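PDB 2IN3: DSBA-like thioredoxin domain-containing protein from Nitrosomonas europaea, which probably acts as a thiol-disulfide oxidoreductase of the DsbA family, in its FrnE-like branch, and is a putative protein disulfide isomerase. Local coordinates for residues 9-14 and 170-175; 20-25 and 121-126. One frame throughout, in Å; residues are numbered along the deposited sequence.

Each contact joins residues far apart in the chain, and the two lie on opposite sides of the chain's centre, about 20 Å apart from centre to centre. Interaction 1 packs strand 9-14 against the turn after helix 156-171; interaction 2 packs helix 19-35, the next element after that strand, against the end of helix 111-123, and is nested inside the long loop that interaction 1 closes. Strand and helix also meet directly: Ala14 CB packs 3.5 Å from Cys21 SG. Cys18 and Cys21 form a CxxC pattern at the helix start, consistent with a thioredoxin-type redox site; interaction 2 includes Cys21, whereas the side chain of Ile13 in interaction 1 only lies near the pattern.

Interaction 1: residues 9-14 and 170-175; sequences VLWYIA and AQWGIS
Ile13, Trp172 and Ile174 bury most of the surface in this contact, and Trp11 completes the cluster; no hydrogen bond spans the two segments. The CD1 methyl of Ile13 is the hub. It lies 3.9 Å from Trp172 CE3, at the edge of the indole and near its plane, and the same methyl meets Ile174 CG1 at 3.9 Å, these two isoleucines reaching toward each other tip to tip. In Ile13, CG1 stands anti to the carbonyl carbon and the chain then runs on extended (chi2 171°), which carries CD1 out from the strand into the angle between its two partners. The far end of the Trp172 indole goes on to Trp11: CH2 approaches Trp11 CD1 at 3.8 Å, over one face of that ring. The pair is a T-shaped, edge-to-face stack, with the five-membered ring of Trp11 and the six-membered ring of Trp172 centred 5.5 Å apart and their planes inclined at 63°. Val9 CG1 also packs on a face of the Trp11 ring, while Trp11 NE1 hydrogen-bonds Glu183 OE1 on the adjacent strand, a bond that should limit rotation of the indole. Met44 touches both tryptophans. On the other segment, Gly173 has positive phi and ends helix 156-171 in a Schellman motif, its N bonded to Ala170 O at 3.0 Å; Trp172 and Ile174, which flank Gly173, both reach the strand. Through these apolar side chains the post-helix turn packs on strand 9-14, one of the two inner strands of the thioredoxin-fold sheet, shortly before the chain enters the other, strand 179-184.

Interaction 2: residues 20-25 and 121-126; sequences WCWGFA and AFYVGQ
Trp22 and Tyr123 make the tight part of this contact, an offset, near-parallel pair (planes at 20°) with little ring-over-ring overlap. Tyr123 CD2 sits over one face of the indole, 3.6 Å from Trp22 CD1, and Tyr123 CE2 reaches back to Trp22 CB at 3.8 Å. The two side chains pass antiparallel to one another, and the five-membered ring of Trp22 and the phenol ring of Tyr123 are centred 5.0 Å apart. With CG anti to the backbone N (chi1 -180°), the indole of Trp22 projects from helix 19-35 toward the end of helix 111-123; the hydrogen bond from its NE1 to Pro78 O should fix how the ring is turned. Phe79 meets both rings edge-to-face, and on the tyrosine's own helix Phe122 CD2 lies 3.5 Å above the centre of a phenol face. Val124, partly exposed, marks the looser side: its CG2 comes no nearer than 4.5 Å to Trp22 CZ2. An alanine in place of Trp22 would probably leave Pro78 O without its indole N-H and open a gap where the indole face met Tyr123 CD2. A phosphate ion near Tyr123 and an ethanediol near Trp22, both probably from the crystallisation liquor, lie about 4 Å from these side chains. Trp22 directly follows Cys21 of the CxxC pattern, and the contact joins the probable redox helix to the inserted helical domain, an arrangement characteristic of DsbA-like proteins.

Interaction 1: residues 9-14 and 170-175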
loop_
_atom_site.group_PDB
_atom_site.type_symbol
_atom_site.label_atom_id
_atom_site.label_comp_id
_atom_site.label_asym_id
_atom_site.label_seq_id
_atom_site.Cartn_x
_atom_site.Cartn_y
_atom_site.Cartn_z
ATOM N N VAL A 9 15.057 -0.590 -8.918
ATOM C CA VAL A 9 14.009 -0.222 -7.982
ATOM C C VAL A 9 12.958 -1.301 -8.071
ATOM O O VAL A 9 12.584 -1.736 -9.170
ATOM C CB VAL A 9 13.369 1.174 -8.314
ATOM C CG1 VAL A 9 12.144 1.437 -7.430
ATOM C CG2 VAL A 9 14.383 2.305 -8.171
ATOM N N LEU A 10 12.506 -1.744 -6.910
ATOM C CA LEU A 10 11.416 -2.700 -6.820
ATOM C C LEU A 10 10.234 -1.884 -6.305
ATOM O O LEU A 10 10.214 -1.430 -5.132
ATOM C CB LEU A 10 11.766 -3.864 -5.869
ATOM C CG LEU A 10 10.624 -4.891 -5.645
ATOM C CD1 LEU A 10 10.250 -5.631 -6.930
ATOM C CD2 LEU A 10 10.952 -5.904 -4.526
ATOM N N TRP A 11 9.302 -1.629 -7.214
ATOM C CA TRP A 11 8.063 -0.919 -6.882
ATOM C C TRP A 11 7.009 -1.844 -6.268
ATOM O O TRP A 11 6.579 -2.821 -6.901
ATOM C CB TRP A 11 7.475 -0.243 -8.132
ATOM C CG TRP A 11 8.288 0.882 -8.664
ATOM C CD1 TRP A 11 9.083 0.873 -9.779
ATOM C CD2 TRP A 11 8.392 2.200 -8.106
ATOM N NE1 TRP A 11 9.674 2.115 -9.956
ATOM C CE2 TRP A 11 9.259 2.945 -8.946
ATOM C CE3 TRP A 11 7.835 2.823 -6.973
ATOM C CZ2 TRP A 11 9.598 4.288 -8.685
ATOM C CZ3 TRP A 11 8.159 4.170 -6.726
ATOM C CH2 TRP A 11 9.034 4.874 -7.575
ATOM N N TYR A 12 6.574 -1.500 -5.070
ATOM C CA TYR A 12 5.442 -2.156 -4.441
ATOM C C TYR A 12 4.185 -1.339 -4.745
ATOM O O TYR A 12 4.046 -0.212 -4.274
ATOM C CB TYR A 12 5.673 -2.275 -2.921
ATOM C CG TYR A 12 4.540 -2.931 -2.161
ATOM C CD1 TYR A 12 3.941 -4.107 -2.624
ATOM C CD2 TYR A 12 4.087 -2.374 -0.982
ATOM C CE1 TYR A 12 2.907 -4.733 -1.880
ATOM C CE2 TYR A 12 3.036 -2.973 -0.221
ATOM C CZ TYR A 12 2.459 -4.137 -0.696
ATOM O OH TYR A 12 1.454 -4.719 0.040
ATOM N N ILE A 13 3.308 -1.901 -5.581
ATOM C CA ILE A 13 2.155 -1.172 -6.070
ATOM C C ILE A 13 0.975 -1.687 -5.274
ATOM O O ILE A 13 0.538 -2.847 -5.437
ATOM C CB ILE A 13 1.932 -1.363 -7.601
ATOM C CG1 ILE A 13 3.184 -0.901 -8.383
ATOM C CG2 ILE A 13 0.717 -0.589 -8.051
ATOM C CD1 ILE A 13 3.185 -1.236 -9.874
ATOM N N ALA A 14 0.472 -0.818 -4.414
ATOM C CA ALA A 14 -0.453 -1.236 -3.349
ATOM C C ALA A 14 -1.265 -0.077 -2.838
ATOM O O ALA A 14 -0.894 1.085 -3.030
ATOM C CB ALA A 14 0.290 -1.902 -2.222
ATOM N N ALA A 170 -1.925 2.690 -14.080
ATOM C CA ALA A 170 -2.820 2.405 -15.203
ATOM C C ALA A 170 -2.038 2.229 -16.495
ATOM O O ALA A 170 -2.291 1.291 -17.259
ATOM C CB ALA A 170 -3.866 3.511 -15.358
ATOM N N GLN A 171 -1.081 3.119 -16.728
ATOM C CA GLN A 171 -0.251 3.107 -17.938
ATOM C C GLN A 171 0.561 1.814 -18.037
ATOM O O GLN A 171 0.711 1.235 -19.132
ATOM C CB GLN A 171 0.627 4.371 -17.988
ATOM C CG GLN A 171 1.753 4.390 -19.030
ATOM C CD GLN A 171 3.068 4.921 -18.442
ATOM O OE1 GLN A 171 3.081 5.884 -17.651
ATOM N NE2 GLN A 171 4.182 4.290 -18.823
ATOM N N TRP A 172 1.039 1.341 -16.894
ATOM C CA TRP A 172 1.780 0.094 -16.824
ATOM C C TRP A 172 0.902 -1.157 -16.967
ATOM O O TRP A 172 1.413 -2.272 -16.915
ATOM C CB TRP A 172 2.571 -0.003 -15.523
ATOM C CG TRP A 172 3.718 0.934 -15.423
ATOM C CD1 TRP A 172 4.159 1.813 -16.373
ATOM C CD2 TRP A 172 4.606 1.057 -14.313
ATOM N NE1 TRP A 172 5.250 2.507 -15.897
ATOM C CE2 TRP A 172 5.554 2.047 -14.642
ATOM C CE3 TRP A 172 4.684 0.434 -13.053
ATOM C CZ2 TRP A 172 6.573 2.431 -13.759
ATOM C CZ3 TRP A 172 5.697 0.806 -12.194
ATOM C CH2 TRP A 172 6.629 1.801 -12.549
ATOM N N GLY A 173 -0.407 -0.974 -17.101
ATOM C CA GLY A 173 -1.328 -2.098 -17.271
ATOM C C GLY A 173 -1.531 -3.006 -16.063
ATOM O O GLY A 173 -1.894 -4.178 -16.227
ATOM N N ILE A 174 -1.328 -2.487 -14.850
ATOM C CA ILE A 174 -1.421 -3.339 -13.656
ATOM C C ILE A 174 -2.876 -3.752 -13.382
ATOM O O ILE A 174 -3.734 -2.907 -13.165
ATOM C CB ILE A 174 -0.816 -2.672 -12.387
ATOM C CG1 ILE A 174 0.580 -2.075 -12.646
ATOM C CG2 ILE A 174 -0.807 -3.648 -11.191
ATOM C CD1 ILE A 174 1.671 -3.067 -12.992
ATOM N N SER A 175 -3.136 -5.059 -13.360
ATOM C CA SER A 175 -4.521 -5.559 -13.294
ATOM C C SER A 175 -4.896 -6.176 -11.937
ATOM O O SER A 175 -6.079 -6.420 -11.656
ATOM C CB SER A 175 -4.785 -6.569 -14.416
ATOM O OG SER A 175 -3.982 -7.729 -14.235
#

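Interaction 2: residues 20-25 and 121-126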
loop_
_atom_site.group_PDB
_atom_site.type_symbol
_atom_site.label_atom_id
_atom_site.label_comp_id
_atom_site.label_asym_id
_atom_site.label_seq_id
_atom_site.Cartn_x
_atom_site.Cartn_y
_atom_site.Cartn_z
ATOM N N TRP A 20 -5.857 -7.822 0.427
ATOM C CA TRP A 20 -4.733 -8.704 0.076
ATOM C C TRP A 20 -3.375 -8.027 0.214
ATOM O O TRP A 20 -2.346 -8.714 0.391
ATOM C CB TRP A 20 -4.902 -9.343 -1.299
ATOM C CG TRP A 20 -5.826 -10.544 -1.247
ATOM C CD1 TRP A 20 -7.109 -10.621 -1.690
ATOM C CD2 TRP A 20 -5.513 -11.821 -0.691
ATOM N NE1 TRP A 20 -7.622 -11.881 -1.465
ATOM C CE2 TRP A 20 -6.651 -12.643 -0.866
ATOM C CE3 TRP A 20 -4.373 -12.359 -0.070
ATOM C CZ2 TRP A 20 -6.702 -13.964 -0.403
ATOM C CZ3 TRP A 20 -4.429 -13.684 0.384
ATOM C CH2 TRP A 20 -5.576 -14.462 0.206
ATOM N N CYS A 21 -3.358 -6.692 0.120
ATOM C CA CYS A 21 -2.143 -5.920 0.430
ATOM C C CYS A 21 -1.807 -6.069 1.913
ATOM O O CYS A 21 -0.619 -6.257 2.282
ATOM C CB CYS A 21 -2.308 -4.419 0.045
ATOM S SG CYS A 21 -2.360 -4.205 -1.797
ATOM N N TRP A 22 -2.820 -5.979 2.783
ATOM C CA TRP A 22 -2.588 -6.286 4.209
ATOM C C TRP A 22 -2.166 -7.757 4.405
ATOM O O TRP A 22 -1.281 -8.047 5.207
ATOM C CB TRP A 22 -3.835 -5.966 4.998
ATOM C CG TRP A 22 -3.846 -6.192 6.492
ATOM C CD1 TRP A 22 -4.849 -6.781 7.227
ATOM C CD2 TRP A 22 -2.898 -5.685 7.450
ATOM N NE1 TRP A 22 -4.559 -6.713 8.580
ATOM C CE2 TRP A 22 -3.370 -6.049 8.742
ATOM C CE3 TRP A 22 -1.687 -4.989 7.340
ATOM C CZ2 TRP A 22 -2.675 -5.724 9.918
ATOM C CZ3 TRP A 22 -1.002 -4.659 8.520
ATOM C CH2 TRP A 22 -1.494 -5.038 9.776
ATOM N N GLY A 23 -2.770 -8.689 3.662
ATOM C CA GLY A 23 -2.315 -10.092 3.726
ATOM C C GLY A 23 -0.831 -10.223 3.379
ATOM O O GLY A 23 -0.114 -11.079 3.913
ATOM N N PHE A 24 -0.386 -9.365 2.476
ATOM C CA PHE A 24 0.955 -9.442 1.888
ATOM C C PHE A 24 1.956 -8.621 2.702
ATOM O O PHE A 24 3.165 -8.698 2.439
ATOM C CB PHE A 24 0.859 -8.856 0.470
ATOM C CG PHE A 24 2.050 -9.115 -0.418
ATOM C CD1 PHE A 24 2.320 -10.386 -0.884
ATOM C CD2 PHE A 24 2.885 -8.048 -0.805
ATOM C CE1 PHE A 24 3.401 -10.623 -1.749
ATOM C CE2 PHE A 24 3.956 -8.257 -1.683
ATOM C CZ PHE A 24 4.205 -9.552 -2.160
ATOM N N ALA A 25 1.480 -7.838 3.676
ATOM C CA ALA A 25 2.425 -6.982 4.449
ATOM C C ALA A 25 3.637 -7.762 5.043
ATOM O O ALA A 25 4.781 -7.281 4.941
ATOM C CB ALA A 25 1.707 -6.122 5.497
ATOM N N ALA A 121 -4.738 0.400 11.358
ATOM C CA ALA A 121 -5.704 1.317 11.937
ATOM C C ALA A 121 -7.071 1.088 11.305
ATOM O O ALA A 121 -8.097 1.236 11.964
ATOM C CB ALA A 121 -5.263 2.747 11.760
ATOM N N PHE A 122 -7.062 0.781 10.011
ATOM C CA PHE A 122 -8.270 0.505 9.275
ATOM C C PHE A 122 -8.842 -0.898 9.572
ATOM O O PHE A 122 -9.973 -1.022 10.066
ATOM C CB PHE A 122 -7.997 0.669 7.783
ATOM C CG PHE A 122 -9.208 0.425 6.910
ATOM C CD1 PHE A 122 -10.385 1.165 7.097
ATOM C CD2 PHE A 122 -9.154 -0.494 5.891
ATOM C CE1 PHE A 122 -11.502 0.954 6.274
ATOM C CE2 PHE A 122 -10.266 -0.720 5.066
ATOM C CZ PHE A 122 -11.437 -0.003 5.264
ATOM N N TYR A 123 -8.065 -1.940 9.286
ATOM C CA TYR A 123 -8.592 -3.312 9.397
ATOM C C TYR A 123 -8.842 -3.774 10.826
ATOM O O TYR A 123 -9.825 -4.492 11.097
ATOM C CB TYR A 123 -7.708 -4.297 8.644
ATOM C CG TYR A 123 -7.756 -4.057 7.151
ATOM C CD1 TYR A 123 -8.966 -4.163 6.457
ATOM C CD2 TYR A 123 -6.609 -3.707 6.431
ATOM C CE1 TYR A 123 -9.036 -3.931 5.086
ATOM C CE2 TYR A 123 -6.673 -3.457 5.036
ATOM C CZ TYR A 123 -7.901 -3.606 4.391
ATOM O OH TYR A 123 -8.009 -3.358 3.064
ATOM N N VAL A 124 -7.987 -3.339 11.746
ATOM C CA VAL A 124 -8.101 -3.740 13.146
ATOM C C VAL A 124 -8.753 -2.631 13.942
ATOM O O VAL A 124 -9.724 -2.873 14.657
ATOM C CB VAL A 124 -6.714 -4.118 13.735
ATOM C CG1 VAL A 124 -6.817 -4.582 15.211
ATOM C CG2 VAL A 124 -6.043 -5.203 12.848
ATOM N N GLY A 125 -8.239 -1.413 13.797
ATOM C CA GLY A 125 -8.712 -0.287 14.601
ATOM C C GLY A 125 -10.102 0.182 14.193
ATOM O O GLY A 125 -10.778 0.853 14.968
ATOM N N GLN A 126 -10.518 -0.160 12.964
ATOM C CA GLN A 126 -11.780 0.329 12.376
ATOM C C GLN A 126 -11.802 1.848 12.277
ATOM O O GLN A 126 -12.855 2.493 12.454
ATOM C CB GLN A 126 -12.986 -0.193 13.165
ATOM C CG GLN A 126 -13.015 -1.697 13.226
ATOM C CD GLN A 126 -14.323 -2.257 13.696
ATOM O OE1 GLN A 126 -14.838 -1.849 14.722
ATOM N NE2 GLN A 126 -14.863 -3.209 12.951
#